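Local coordinates for protein alkane monooxygenase (PDB 3B9O) that is a luciferase-like flavin monooxygenase with a TIM-barrel fold and binds flavin mononucleotide, at residues H6-E11 against G410-K415; T34-W39 against I89-Y94; Q44-G49 against D388-V393; K358-M363 against V394-K399. All blocks are in the same frame, centred on the assembly; numbering follows the deposited sequence.

Contact 1: residues H6-E11 against G410-K415; sequences HINAFE and GTYREK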
loop_
_atom_site.group_PDB
_atom_site.type_symbol
_atom_site.label_atom_id
_atom_site.label_comp_id
_atom_site.label_asym_id
_atom_site.label_seq_id
_atom_site.Cartn_x
_atom_site.Cartn_y
_atom_site.Cartn_z
ATOM N N HIS A 6 0.858 -14.296 1.902
ATOM C CA HIS A 6 1.636 -13.077 2.161
ATOM C C HIS A 6 0.867 -12.135 3.120
ATOM O O HIS A 6 -0.318 -11.877 2.943
ATOM C CB HIS A 6 2.028 -12.370 0.847
ATOM C CG HIS A 6 2.861 -13.210 -0.078
ATOM N ND1 HIS A 6 4.239 -13.298 0.022
ATOM C CD2 HIS A 6 2.517 -13.950 -1.159
ATOM C CE1 HIS A 6 4.695 -14.100 -0.927
ATOM N NE2 HIS A 6 3.672 -14.510 -1.654
ATOM N N ILE A 7 1.526 -11.630 4.158
ATOM C CA ILE A 7 0.851 -10.718 5.057
ATOM C C ILE A 7 1.640 -9.426 5.220
ATOM O O ILE A 7 2.825 -9.453 5.590
ATOM C CB ILE A 7 0.536 -11.376 6.422
ATOM C CG1 ILE A 7 -0.510 -12.508 6.235
ATOM C CG2 ILE A 7 -0.034 -10.354 7.410
ATOM C CD1 ILE A 7 -0.603 -13.451 7.363
ATOM N N ASN A 8 0.966 -8.311 4.943
ATOM C CA ASN A 8 1.491 -6.969 5.190
ATOM C C ASN A 8 0.776 -6.285 6.360
ATOM O O ASN A 8 -0.432 -6.472 6.548
ATOM C CB ASN A 8 1.289 -6.077 3.974
ATOM C CG ASN A 8 1.975 -6.589 2.739
ATOM O OD1 ASN A 8 2.956 -7.336 2.811
ATOM N ND2 ASN A 8 1.468 -6.172 1.582
ATOM N N ALA A 9 1.517 -5.472 7.097
ATOM C CA ALA A 9 0.990 -4.652 8.178
ATOM C C ALA A 9 0.553 -3.336 7.575
ATOM O O ALA A 9 1.361 -2.646 6.958
ATOM C CB ALA A 9 2.074 -4.445 9.203
ATOM N N PHE A 10 -0.720 -3.001 7.707
ATOM C CA PHE A 10 -1.263 -1.776 7.119
ATOM C C PHE A 10 -1.120 -0.598 8.091
ATOM O O PHE A 10 -1.626 -0.614 9.239
ATOM C CB PHE A 10 -2.724 -1.957 6.729
ATOM C CG PHE A 10 -3.252 -0.924 5.793
ATOM C CD1 PHE A 10 -2.497 -0.480 4.712
ATOM C CD2 PHE A 10 -4.545 -0.416 5.968
ATOM C CE1 PHE A 10 -3.003 0.473 3.832
ATOM C CE2 PHE A 10 -5.067 0.527 5.060
ATOM C CZ PHE A 10 -4.317 0.952 4.002
ATOM N N GLU A 11 -0.450 0.443 7.619
ATOM C CA GLU A 11 -0.076 1.543 8.520
ATOM C C GLU A 11 -0.125 2.881 7.786
ATOM O O GLU A 11 -0.269 2.930 6.574
ATOM C CB GLU A 11 1.340 1.222 9.078
ATOM C CG GLU A 11 1.892 2.031 10.213
ATOM C CD GLU A 11 0.926 2.286 11.400
ATOM O OE1 GLU A 11 0.056 3.146 11.272
ATOM O OE2 GLU A 11 1.081 1.688 12.465
ATOM N N GLY A 410 16.801 -12.952 0.042
ATOM C CA GLY A 410 16.803 -12.178 -1.167
ATOM C C GLY A 410 16.055 -10.862 -1.027
ATOM O O GLY A 410 15.617 -10.451 0.056
ATOM N N THR A 411 15.933 -10.206 -2.160
ATOM C CA THR A 411 15.139 -8.985 -2.265
ATOM C C THR A 411 13.639 -9.253 -1.986
ATOM O O THR A 411 13.164 -10.411 -1.956
ATOM C CB THR A 411 15.281 -8.408 -3.696
ATOM O OG1 THR A 411 14.819 -9.389 -4.620
ATOM C CG2 THR A 411 16.728 -8.065 -4.028
ATOM N N TYR A 412 12.884 -8.182 -1.783
ATOM C CA TYR A 412 11.432 -8.328 -1.626
ATOM C C TYR A 412 10.810 -8.964 -2.887
ATOM O O TYR A 412 9.928 -9.840 -2.780
ATOM C CB TYR A 412 10.808 -6.949 -1.308
ATOM C CG TYR A 412 9.314 -6.965 -1.056
ATOM C CD1 TYR A 412 8.696 -8.036 -0.384
ATOM C CD2 TYR A 412 8.515 -5.885 -1.450
ATOM C CE1 TYR A 412 7.296 -8.055 -0.170
ATOM C CE2 TYR A 412 7.107 -5.871 -1.197
ATOM C CZ TYR A 412 6.523 -6.954 -0.554
ATOM O OH TYR A 412 5.163 -6.961 -0.323
ATOM N N ARG A 413 11.248 -8.563 -4.078
ATOM C CA ARG A 413 10.674 -9.199 -5.282
ATOM C C ARG A 413 10.888 -10.730 -5.273
ATOM O O ARG A 413 10.009 -11.510 -5.687
ATOM C CB ARG A 413 11.168 -8.558 -6.595
ATOM C CG ARG A 413 10.550 -9.222 -7.881
ATOM C CD ARG A 413 10.069 -8.218 -8.927
ATOM N NE ARG A 413 11.116 -7.311 -9.096
ATOM C CZ ARG A 413 11.176 -5.974 -9.077
ATOM N NH1 ARG A 413 10.190 -5.071 -9.095
ATOM N NH2 ARG A 413 12.405 -5.561 -9.140
ATOM N N GLU A 414 12.038 -11.156 -4.777
ATOM C CA GLU A 414 12.309 -12.608 -4.660
ATOM C C GLU A 414 11.443 -13.306 -3.599
ATOM O O GLU A 414 10.998 -14.441 -3.818
ATOM C CB GLU A 414 13.782 -12.833 -4.407
ATOM C CG GLU A 414 14.652 -12.555 -5.628
ATOM C CD GLU A 414 16.118 -12.513 -5.259
ATOM O OE1 GLU A 414 16.557 -11.545 -4.614
ATOM O OE2 GLU A 414 16.825 -13.478 -5.610
ATOM N N LYS A 415 11.167 -12.617 -2.489
ATOM C CA LYS A 415 10.248 -13.108 -1.452
ATOM C C LYS A 415 8.842 -13.299 -2.025
ATOM O O LYS A 415 8.086 -14.195 -1.585
ATOM C CB LYS A 415 10.244 -12.177 -0.225
ATOM C CG LYS A 415 11.552 -12.291 0.543
ATOM C CD LYS A 415 11.921 -10.989 1.270
ATOM C CE LYS A 415 12.832 -11.282 2.513
ATOM N NZ LYS A 415 14.174 -11.664 2.093
HETATM O O HOH W 1 3.838 -8.822 0.654
#
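Asn8 and Tyr412 face each other through a single water. CG of the tyrosine is anti to the backbone N (chi1 -177°), which aims the hydroxyl at strand 6-12. Its OH stops 3.9 Å from Asn8 OD1, and the planes of amide and ring are turned 63° apart. The water closes this gap: it accepts from Tyr412 OH at 2.5 Å, lying in the plane of the ring at its edge, and donates to Asn8 OD1 at 2.8 Å. Tyr225 also binds Tyr412 OH, while Asn8 ND2 bonds to Asn376 and Tyr225. Nearer the start of the strand, the imidazole of His6 turns its edge to the other segment: Lys415 O lies 3.5 Å from His6 CE1, near the ring plane, and His6 ND1 is bonded to Asp52. The short helix begins with a capping box, in which Glu414 N bonds to Thr411 OG1 and Thr411 N to Glu414 OE1. A parallel strand of the TIM barrel thus meets a helix near the C-terminus without any direct hydrogen bond between the two segments. Because the water accepts from the phenol and donates to the amide oxygen, both buried groups have their orientation tied to one solvent molecule.

Contact 2: residues T34-W39 against I89-Y94; sequences TDLNYW and ISAMAY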
loop_
_atom_site.group_PDB
_atom_site.type_symbol
_atom_site.label_atom_id
_atom_site.label_comp_id
_atom_site.label_asym_id
_atom_site.label_seq_id
_atom_site.Cartn_x
_atom_site.Cartn_y
_atom_site.Cartn_z
ATOM N N THR A 34 4.722 10.395 16.023
ATOM C CA THR A 34 5.835 11.348 15.959
ATOM C C THR A 34 7.158 10.802 16.543
ATOM O O THR A 34 8.208 11.445 16.387
ATOM C CB THR A 34 5.495 12.678 16.662
ATOM O OG1 THR A 34 5.056 12.403 18.006
ATOM C CG2 THR A 34 4.428 13.485 15.880
ATOM N N ASP A 35 7.104 9.630 17.185
ATOM C CA ASP A 35 8.256 9.049 17.935
ATOM C C ASP A 35 8.915 8.047 17.034
ATOM O O ASP A 35 8.306 7.060 16.678
ATOM C CB ASP A 35 7.834 8.372 19.282
ATOM C CG ASP A 35 9.044 7.724 20.110
ATOM O OD1 ASP A 35 10.295 7.888 19.798
ATOM O OD2 ASP A 35 8.725 7.012 21.137
ATOM N N LEU A 36 10.166 8.319 16.687
ATOM C CA LEU A 36 10.953 7.424 15.845
ATOM C C LEU A 36 10.984 6.004 16.432
ATOM O O LEU A 36 10.854 5.014 15.722
ATOM C CB LEU A 36 12.352 8.013 15.651
ATOM C CG LEU A 36 13.339 7.215 14.770
ATOM C CD1 LEU A 36 12.685 6.955 13.400
ATOM C CD2 LEU A 36 14.653 8.013 14.632
ATOM N N ASN A 37 11.130 5.917 17.751
ATOM C CA ASN A 37 11.088 4.634 18.429
ATOM C C ASN A 37 9.836 3.792 18.221
ATOM O O ASN A 37 9.933 2.578 18.274
ATOM C CB ASN A 37 11.401 4.750 19.935
ATOM C CG ASN A 37 12.800 5.270 20.206
ATOM O OD1 ASN A 37 13.751 5.003 19.470
ATOM N ND2 ASN A 37 12.933 6.020 21.299
ATOM N N TYR A 38 8.673 4.418 18.013
ATOM C CA TYR A 38 7.444 3.676 17.660
ATOM C C TYR A 38 7.702 2.858 16.376
ATOM O O TYR A 38 7.459 1.639 16.336
ATOM C CB TYR A 38 6.224 4.613 17.475
ATOM C CG TYR A 38 5.036 3.869 16.869
ATOM C CD1 TYR A 38 4.212 3.059 17.668
ATOM C CD2 TYR A 38 4.799 3.900 15.495
ATOM C CE1 TYR A 38 3.174 2.326 17.120
ATOM C CE2 TYR A 38 3.752 3.172 14.934
ATOM C CZ TYR A 38 2.952 2.402 15.751
ATOM O OH TYR A 38 1.933 1.696 15.192
ATOM N N TRP A 39 8.217 3.537 15.348
ATOM C CA TRP A 39 8.446 2.928 14.019
ATOM C C TRP A 39 9.466 1.796 14.040
ATOM O O TRP A 39 9.213 0.737 13.475
ATOM C CB TRP A 39 8.799 4.026 13.010
ATOM C CG TRP A 39 7.620 4.989 12.921
ATOM C CD1 TRP A 39 7.499 6.221 13.530
ATOM C CD2 TRP A 39 6.374 4.723 12.280
ATOM N NE1 TRP A 39 6.250 6.774 13.244
ATOM C CE2 TRP A 39 5.547 5.876 12.468
ATOM C CE3 TRP A 39 5.899 3.646 11.475
ATOM C CZ2 TRP A 39 4.250 5.965 11.925
ATOM C CZ3 TRP A 39 4.623 3.718 10.938
ATOM C CH2 TRP A 39 3.795 4.872 11.164
ATOM N N ILE A 89 11.754 5.174 6.584
ATOM C CA ILE A 89 12.207 3.902 6.067
ATOM C C ILE A 89 13.591 3.524 6.529
ATOM O O ILE A 89 13.797 2.357 6.944
ATOM C CB ILE A 89 12.069 3.799 4.506
ATOM C CG1 ILE A 89 10.595 4.079 4.067
ATOM C CG2 ILE A 89 12.515 2.418 4.021
ATOM C CD1 ILE A 89 9.527 3.153 4.778
ATOM N N SER A 90 14.540 4.449 6.476
ATOM C CA SER A 90 15.915 4.015 6.778
ATOM C C SER A 90 16.050 3.443 8.213
ATOM O O SER A 90 16.755 2.435 8.394
ATOM C CB SER A 90 16.969 5.070 6.470
ATOM O OG SER A 90 16.820 6.245 7.268
ATOM N N ALA A 91 15.442 4.106 9.200
ATOM C CA ALA A 91 15.522 3.611 10.613
ATOM C C ALA A 91 14.938 2.203 10.743
ATOM O O ALA A 91 15.518 1.347 11.431
ATOM C CB ALA A 91 14.829 4.523 11.573
ATOM N N MET A 92 13.785 1.984 10.097
ATOM C CA MET A 92 13.100 0.689 10.165
ATOM C C MET A 92 13.898 -0.390 9.443
ATOM O O MET A 92 13.970 -1.512 9.932
ATOM C CB MET A 92 11.672 0.776 9.643
ATOM C CG MET A 92 10.737 1.618 10.498
ATOM S SD MET A 92 9.002 1.533 9.998
ATOM C CE MET A 92 9.160 2.185 8.331
ATOM N N ALA A 93 14.488 -0.037 8.290
ATOM C CA ALA A 93 15.353 -0.935 7.556
ATOM C C ALA A 93 16.588 -1.270 8.388
ATOM O O ALA A 93 17.094 -2.404 8.318
ATOM C CB ALA A 93 15.764 -0.301 6.194
ATOM N N TYR A 94 17.076 -0.293 9.164
ATOM C CA TYR A 94 18.310 -0.497 9.975
ATOM C C TYR A 94 18.111 -1.610 11.002
ATOM O O TYR A 94 19.011 -2.428 11.175
ATOM C CB TYR A 94 18.812 0.796 10.671
ATOM C CG TYR A 94 19.996 0.591 11.630
ATOM C CD1 TYR A 94 21.276 0.272 11.146
ATOM C CD2 TYR A 94 19.829 0.706 13.006
ATOM C CE1 TYR A 94 22.369 0.068 12.034
ATOM C CE2 TYR A 94 20.888 0.537 13.898
ATOM C CZ TYR A 94 22.161 0.210 13.415
ATOM O OH TYR A 94 23.218 0.027 14.302
#
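Trp39, in the first turn of helix 36-48, approaches helix 89-94 most closely at Met92, with the two CA atoms 6.4 Å apart. Its side chain and that of Met92 run side by side in the same direction. The thioether lies along the base of the tryptophan: Met92 CG sits 3.5 Å from Trp39 O, and SD is 3.9 Å from Trp39 CB. This is a Met-aromatic contact of oblique geometry, SD standing 5.4 Å from the centroid of the six-membered ring of Trp39. The indole is held further by a bond from NE1 to Tyr33 O, and Tyr38 CD2 lies over one of its faces. Both helices belong to the outer layer of the TIM barrel, where Met92 also reaches Leu54 and Phe101 on the neighbouring parallel strands 53-57 and 100-106. Towards the surface the packing narrows to a methyl pair, Leu36 CD1 against Ala91 CB at 3.7 Å; CG of the leucine is anti to its backbone N (chi1 -179°), which carries the branch across to the alanine. Just ahead of Leu36, Asp35 is the N-cap of helix 36-48, and its OD1 receives Asn37 N at 3.0 Å from above the carboxylate plane.

Contact 3: residues Q44-G49 against D388-V393; sequences QLLEKG and DFIELV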
loop_
_atom_site.group_PDB
_atom_site.type_symbol
_atom_site.label_atom_id
_atom_site.label_comp_id
_atom_site.label_asym_id
_atom_site.label_seq_id
_atom_site.Cartn_x
_atom_site.Cartn_y
_atom_site.Cartn_z
ATOM N N GLN A 44 10.525 -4.042 14.219
ATOM C CA GLN A 44 11.082 -5.178 14.935
ATOM C C GLN A 44 10.005 -6.218 15.287
ATOM O O GLN A 44 10.229 -7.426 15.132
ATOM C CB GLN A 44 11.834 -4.722 16.200
ATOM C CG GLN A 44 13.210 -4.074 15.906
ATOM C CD GLN A 44 13.785 -3.405 17.156
ATOM O OE1 GLN A 44 13.145 -2.556 17.818
ATOM N NE2 GLN A 44 14.976 -3.810 17.507
ATOM N N LEU A 45 8.876 -5.732 15.803
ATOM C CA LEU A 45 7.690 -6.590 16.073
ATOM C C LEU A 45 7.277 -7.359 14.793
ATOM O O LEU A 45 7.079 -8.590 14.819
ATOM C CB LEU A 45 6.516 -5.758 16.629
ATOM C CG LEU A 45 5.175 -6.511 16.671
ATOM C CD1 LEU A 45 5.230 -7.637 17.704
ATOM C CD2 LEU A 45 4.055 -5.529 16.997
ATOM N N LEU A 46 7.150 -6.653 13.665
ATOM C CA LEU A 46 6.623 -7.272 12.439
ATOM C C LEU A 46 7.581 -8.348 11.921
ATOM O O LEU A 46 7.149 -9.370 11.390
ATOM C CB LEU A 46 6.353 -6.205 11.346
ATOM C CG LEU A 46 5.264 -5.203 11.777
ATOM C CD1 LEU A 46 5.010 -4.198 10.669
ATOM C CD2 LEU A 46 3.953 -5.900 12.180
ATOM N N GLU A 47 8.880 -8.079 12.032
ATOM C CA GLU A 47 9.881 -9.056 11.613
ATOM C C GLU A 47 9.857 -10.279 12.523
ATOM O O GLU A 47 9.945 -11.390 12.030
ATOM C CB GLU A 47 11.273 -8.425 11.555
ATOM C CG GLU A 47 12.335 -9.402 11.107
ATOM C CD GLU A 47 13.458 -8.730 10.361
ATOM O OE1 GLU A 47 14.553 -8.545 10.941
ATOM O OE2 GLU A 47 13.238 -8.370 9.215
ATOM N N LYS A 48 9.714 -10.076 13.843
ATOM C CA LYS A 48 9.457 -11.178 14.768
ATOM C C LYS A 48 8.235 -12.036 14.312
ATOM O O LYS A 48 8.309 -13.272 14.327
ATOM C CB LYS A 48 9.339 -10.679 16.234
ATOM C CG LYS A 48 8.622 -11.645 17.171
ATOM C CD LYS A 48 8.345 -11.010 18.588
ATOM C CE LYS A 48 6.918 -11.369 19.116
ATOM N NZ LYS A 48 6.751 -11.167 20.638
ATOM N N GLY A 49 7.136 -11.395 13.908
ATOM C CA GLY A 49 5.982 -12.110 13.358
ATOM C C GLY A 49 6.074 -12.608 11.923
ATOM O O GLY A 49 5.067 -13.059 11.365
ATOM N N ASP A 388 -1.646 -9.323 18.926
ATOM C CA ASP A 388 -2.570 -10.469 18.993
ATOM C C ASP A 388 -2.468 -11.360 17.755
ATOM O O ASP A 388 -2.513 -12.584 17.863
ATOM C CB ASP A 388 -4.006 -9.983 19.083
ATOM C CG ASP A 388 -4.338 -9.363 20.420
ATOM O OD1 ASP A 388 -3.486 -9.433 21.338
ATOM O OD2 ASP A 388 -5.430 -8.737 20.519
ATOM N N PHE A 389 -2.342 -10.740 16.576
ATOM C CA PHE A 389 -2.202 -11.507 15.342
ATOM C C PHE A 389 -0.933 -12.387 15.398
ATOM O O PHE A 389 -0.971 -13.578 15.087
ATOM C CB PHE A 389 -2.134 -10.593 14.102
ATOM C CG PHE A 389 -2.153 -11.359 12.792
ATOM C CD1 PHE A 389 -0.947 -11.716 12.166
ATOM C CD2 PHE A 389 -3.373 -11.770 12.212
ATOM C CE1 PHE A 389 -0.950 -12.443 10.945
ATOM C CE2 PHE A 389 -3.394 -12.494 10.989
ATOM C CZ PHE A 389 -2.179 -12.840 10.369
ATOM N N ILE A 390 0.181 -11.775 15.773
ATOM C CA ILE A 390 1.443 -12.473 15.913
ATOM C C ILE A 390 1.420 -13.556 17.003
ATOM O O ILE A 390 1.919 -14.659 16.776
ATOM C CB ILE A 390 2.628 -11.483 16.092
ATOM C CG1 ILE A 390 2.798 -10.685 14.784
ATOM C CG2 ILE A 390 3.942 -12.256 16.430
ATOM C CD1 ILE A 390 3.713 -9.441 14.829
ATOM N N GLU A 391 0.871 -13.253 18.173
ATOM C CA GLU A 391 0.879 -14.257 19.245
ATOM C C GLU A 391 -0.070 -15.431 18.996
ATOM O O GLU A 391 0.251 -16.529 19.373
ATOM C CB GLU A 391 0.583 -13.626 20.604
ATOM C CG GLU A 391 1.613 -12.564 21.017
ATOM C CD GLU A 391 1.313 -11.919 22.366
ATOM O OE1 GLU A 391 2.229 -11.260 22.889
ATOM O OE2 GLU A 391 0.186 -12.056 22.904
ATOM N N LEU A 392 -1.240 -15.161 18.414
ATOM C CA LEU A 392 -2.331 -16.166 18.284
ATOM C C LEU A 392 -2.580 -16.705 16.854
ATOM O O LEU A 392 -2.694 -17.912 16.651
ATOM C CB LEU A 392 -3.636 -15.610 18.878
ATOM C CG LEU A 392 -3.626 -15.179 20.352
ATOM C CD1 LEU A 392 -4.968 -14.579 20.775
ATOM C CD2 LEU A 392 -3.245 -16.363 21.240
ATOM N N VAL A 393 -2.622 -15.838 15.856
ATOM C CA VAL A 393 -2.953 -16.323 14.514
ATOM C C VAL A 393 -1.737 -16.910 13.789
ATOM O O VAL A 393 -1.859 -17.904 13.053
ATOM C CB VAL A 393 -3.619 -15.256 13.638
ATOM C CG1 VAL A 393 -4.020 -15.873 12.230
ATOM C CG2 VAL A 393 -4.837 -14.689 14.367
#
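Ile390 is the residue of 388-393 that meets 44-49, in a contact between two helices of the outer layer of the TIM barrel. Helix 36-48 and helix 384-399 run nearly parallel here, at 17° and with 10.4 Å between the axes of the two short segments. At the start of the second segment Asp388 forms a salt bridge with Lys295, and Phe389 touches Met363 of helix 356-370. Ile390 then points towards the other helix and spreads its branches over Leu45, Lys48 and Gly49. With CG1 anti to its carbonyl carbon (chi1 -66°), the longer branch runs towards Leu45, and CD1 comes to 3.7 Å from Leu45 CD1; the two side chains cross at a slant. The same methyl lies 3.5 Å from Leu45 O and loosely beside Leu46. Ile390 CG1 is 3.8 Å from Gly49 CA, an approach that the lack of a side chain on the glycine permits. The shorter branch faces the helix end, CG2 being 3.7 Å from Gly49 CA, and the aliphatic part of the lysine passes across it, with Lys48 CE 4.1 Å from Ile390 CG2. Next comes Glu391, whose OE1 is 5.1 Å from Lys48 NZ, too far for a salt bridge, though a weak attraction is possible. Leu392 and Val393 turn to strand 276-285 instead, both reaching Val285, and the helix widens into a pi-type turn over 389-393. Val393 CB lies 3.7 Å above one face of the Phe389 ring, offset towards its rim.

Contact 4: residues K358-M363 against V394-K399; sequences KVADEM and VPELQK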
loop_
_atom_site.group_PDB
_atom_site.type_symbol
_atom_site.label_atom_id
_atom_site.label_comp_id
_atom_site.label_asym_id
_atom_site.label_seq_id
_atom_site.Cartn_x
_atom_site.Cartn_y
_atom_site.Cartn_z
ATOM N N LYS A 358 -10.551 -20.079 13.782
ATOM C CA LYS A 358 -11.548 -19.366 12.946
ATOM C C LYS A 358 -10.919 -18.318 12.024
ATOM O O LYS A 358 -11.247 -18.265 10.822
ATOM C CB LYS A 358 -12.642 -18.705 13.789
ATOM C CG LYS A 358 -13.638 -17.897 12.941
ATOM C CD LYS A 358 -14.890 -17.532 13.688
ATOM C CE LYS A 358 -15.755 -16.655 12.766
ATOM N NZ LYS A 358 -16.419 -15.565 13.487
ATOM N N VAL A 359 -10.058 -17.464 12.570
ATOM C CA VAL A 359 -9.433 -16.402 11.721
ATOM C C VAL A 359 -8.699 -17.038 10.548
ATOM O O VAL A 359 -8.801 -16.610 9.384
ATOM C CB VAL A 359 -8.461 -15.499 12.567
ATOM C CG1 VAL A 359 -7.675 -14.485 11.696
ATOM C CG2 VAL A 359 -9.243 -14.782 13.683
ATOM N N ALA A 360 -7.911 -18.046 10.866
ATOM C CA ALA A 360 -7.153 -18.762 9.877
ATOM C C ALA A 360 -8.044 -19.433 8.824
ATOM O O ALA A 360 -7.746 -19.391 7.592
ATOM C CB ALA A 360 -6.256 -19.804 10.578
ATOM N N ASP A 361 -9.105 -20.094 9.308
ATOM C CA ASP A 361 -10.147 -20.651 8.397
ATOM C C ASP A 361 -10.689 -19.622 7.390
ATOM O O ASP A 361 -10.767 -19.891 6.169
ATOM C CB ASP A 361 -11.321 -21.285 9.185
ATOM C CG ASP A 361 -10.931 -22.578 9.894
ATOM O OD1 ASP A 361 -9.905 -23.183 9.531
ATOM O OD2 ASP A 361 -11.643 -23.000 10.844
ATOM N N GLU A 362 -11.038 -18.450 7.904
ATOM C CA GLU A 362 -11.618 -17.387 7.063
ATOM C C GLU A 362 -10.600 -16.794 6.120
ATOM O O GLU A 362 -10.908 -16.542 4.960
ATOM C CB GLU A 362 -12.309 -16.320 7.925
ATOM C CG GLU A 362 -13.465 -16.958 8.685
ATOM C CD GLU A 362 -14.301 -15.972 9.463
ATOM O OE1 GLU A 362 -15.520 -16.247 9.602
ATOM O OE2 GLU A 362 -13.772 -14.939 9.939
ATOM N N MET A 363 -9.367 -16.626 6.599
ATOM C CA MET A 363 -8.270 -16.215 5.717
ATOM C C MET A 363 -8.034 -17.213 4.619
ATOM O O MET A 363 -7.927 -16.857 3.443
ATOM C CB MET A 363 -7.011 -15.982 6.526
ATOM C CG MET A 363 -7.154 -14.773 7.523
ATOM S SD MET A 363 -5.619 -14.566 8.485
ATOM C CE MET A 363 -4.452 -14.112 7.222
ATOM N N VAL A 394 -0.586 -16.250 13.929
ATOM C CA VAL A 394 0.616 -16.661 13.187
ATOM C C VAL A 394 0.991 -18.167 13.448
ATOM O O VAL A 394 1.226 -18.903 12.492
ATOM C CB VAL A 394 1.812 -15.679 13.404
ATOM C CG1 VAL A 394 3.172 -16.362 13.107
ATOM C CG2 VAL A 394 1.597 -14.369 12.536
ATOM N N PRO A 395 1.045 -18.613 14.722
ATOM C CA PRO A 395 1.399 -20.041 14.958
ATOM C C PRO A 395 0.362 -21.021 14.355
ATOM O O PRO A 395 0.727 -22.092 13.839
ATOM C CB PRO A 395 1.443 -20.163 16.506
ATOM C CG PRO A 395 1.614 -18.774 16.978
ATOM C CD PRO A 395 0.886 -17.874 15.988
ATOM N N GLU A 396 -0.908 -20.618 14.380
ATOM C CA GLU A 396 -1.992 -21.396 13.772
ATOM C C GLU A 396 -1.814 -21.512 12.244
ATOM O O GLU A 396 -1.917 -22.593 11.674
ATOM C CB GLU A 396 -3.334 -20.742 14.100
ATOM C CG GLU A 396 -4.561 -21.416 13.414
ATOM C CD GLU A 396 -4.922 -22.769 14.030
ATOM O OE1 GLU A 396 -4.488 -23.060 15.183
ATOM O OE2 GLU A 396 -5.649 -23.522 13.343
ATOM N N LEU A 397 -1.558 -20.390 11.593
ATOM C CA LEU A 397 -1.237 -20.376 10.171
ATOM C C LEU A 397 0.011 -21.212 9.853
ATOM O O LEU A 397 0.041 -21.920 8.849
ATOM C CB LEU A 397 -0.987 -18.926 9.712
ATOM C CG LEU A 397 -2.044 -18.074 9.026
ATOM C CD1 LEU A 397 -3.449 -18.649 8.937
ATOM C CD2 LEU A 397 -1.955 -16.559 9.374
ATOM N N GLN A 398 1.055 -21.070 10.671
ATOM C CA GLN A 398 2.334 -21.794 10.466
ATOM C C GLN A 398 2.192 -23.330 10.560
ATOM O O GLN A 398 2.680 -24.063 9.697
ATOM C CB GLN A 398 3.394 -21.306 11.458
ATOM C CG GLN A 398 3.909 -19.894 11.143
ATOM C CD GLN A 398 4.824 -19.293 12.216
ATOM O OE1 GLN A 398 5.736 -18.505 11.887
ATOM N NE2 GLN A 398 4.588 -19.624 13.475
ATOM N N LYS A 399 1.484 -23.791 11.592
ATOM C CA LYS A 399 1.224 -25.223 11.815
ATOM C C LYS A 399 0.474 -25.835 10.613
ATOM O O LYS A 399 0.679 -26.996 10.246
ATOM C CB LYS A 399 0.477 -25.400 13.142
ATOM C CG LYS A 399 -0.573 -26.478 13.169
ATOM C CD LYS A 399 -1.930 -25.948 13.668
ATOM C CE LYS A 399 -2.032 -25.946 15.194
ATOM N NZ LYS A 399 -3.472 -25.780 15.617
#
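Apolar packing carries the meeting of Ala360 and Met363 with Leu397. The methyl of Ala360 points at the opposite helix and presses on one branch of the leucine, Ala360 CB to Leu397 CD1 being 3.5 Å, tighter than usual for two carbons. The other branch turns to the methionine: Leu397 CD2 lies 4.1 Å from Met363 CE, and these two side chains cross at about a right angle. Met363 bends at its last torsion (chi3 65°), which brings the terminal methyl round to the leucine. Phe389, from the preceding turn of the same helix, touches Leu397 and continues this apolar cluster. The helices, 356-370 and 384-399, both pack on the outside of the TIM barrel; their short segments cross at -56°, with axes 9.5 Å apart, and Val359 and Met363 rest on strand 276-285 beneath. Charged groups lie to one side. Glu396 lays its CG against Ala360 CB at 3.7 Å, then bends at chi2 so that the carboxylate turns towards the C-terminal end of its helix. There OE1 forms a salt bridge with Lys399 NZ at 2.9 Å, while OE2 pairs with Arg400. The same arginine bridges to Asp361 OD1, linking acidic groups of both helices.

In the fold
All four contacts belong to one TIM barrel, contact 1 starting from strand 6-12 of its parallel sheet and the others joining helices around it. Along the chain, contacts 2, 3 and 4 are nested inside the loop closed by contact 1; 2 and 3 alternate, as do 3 and 4, whereas 2 closes before 4 opens. Contacts 2 and 3 share helix 36-48 without touching; contacts 3 and 4 share helix 384-399 and touch, their centres about 13 Å apart, against about 29 Å for 2 and 4. Strand 6-12 touches all three, through Glu11, Ala9 and Ile7. The flavin mononucleotide lies about 11 Å from the side chain of Asn8 and about 12 Å from that of Trp39.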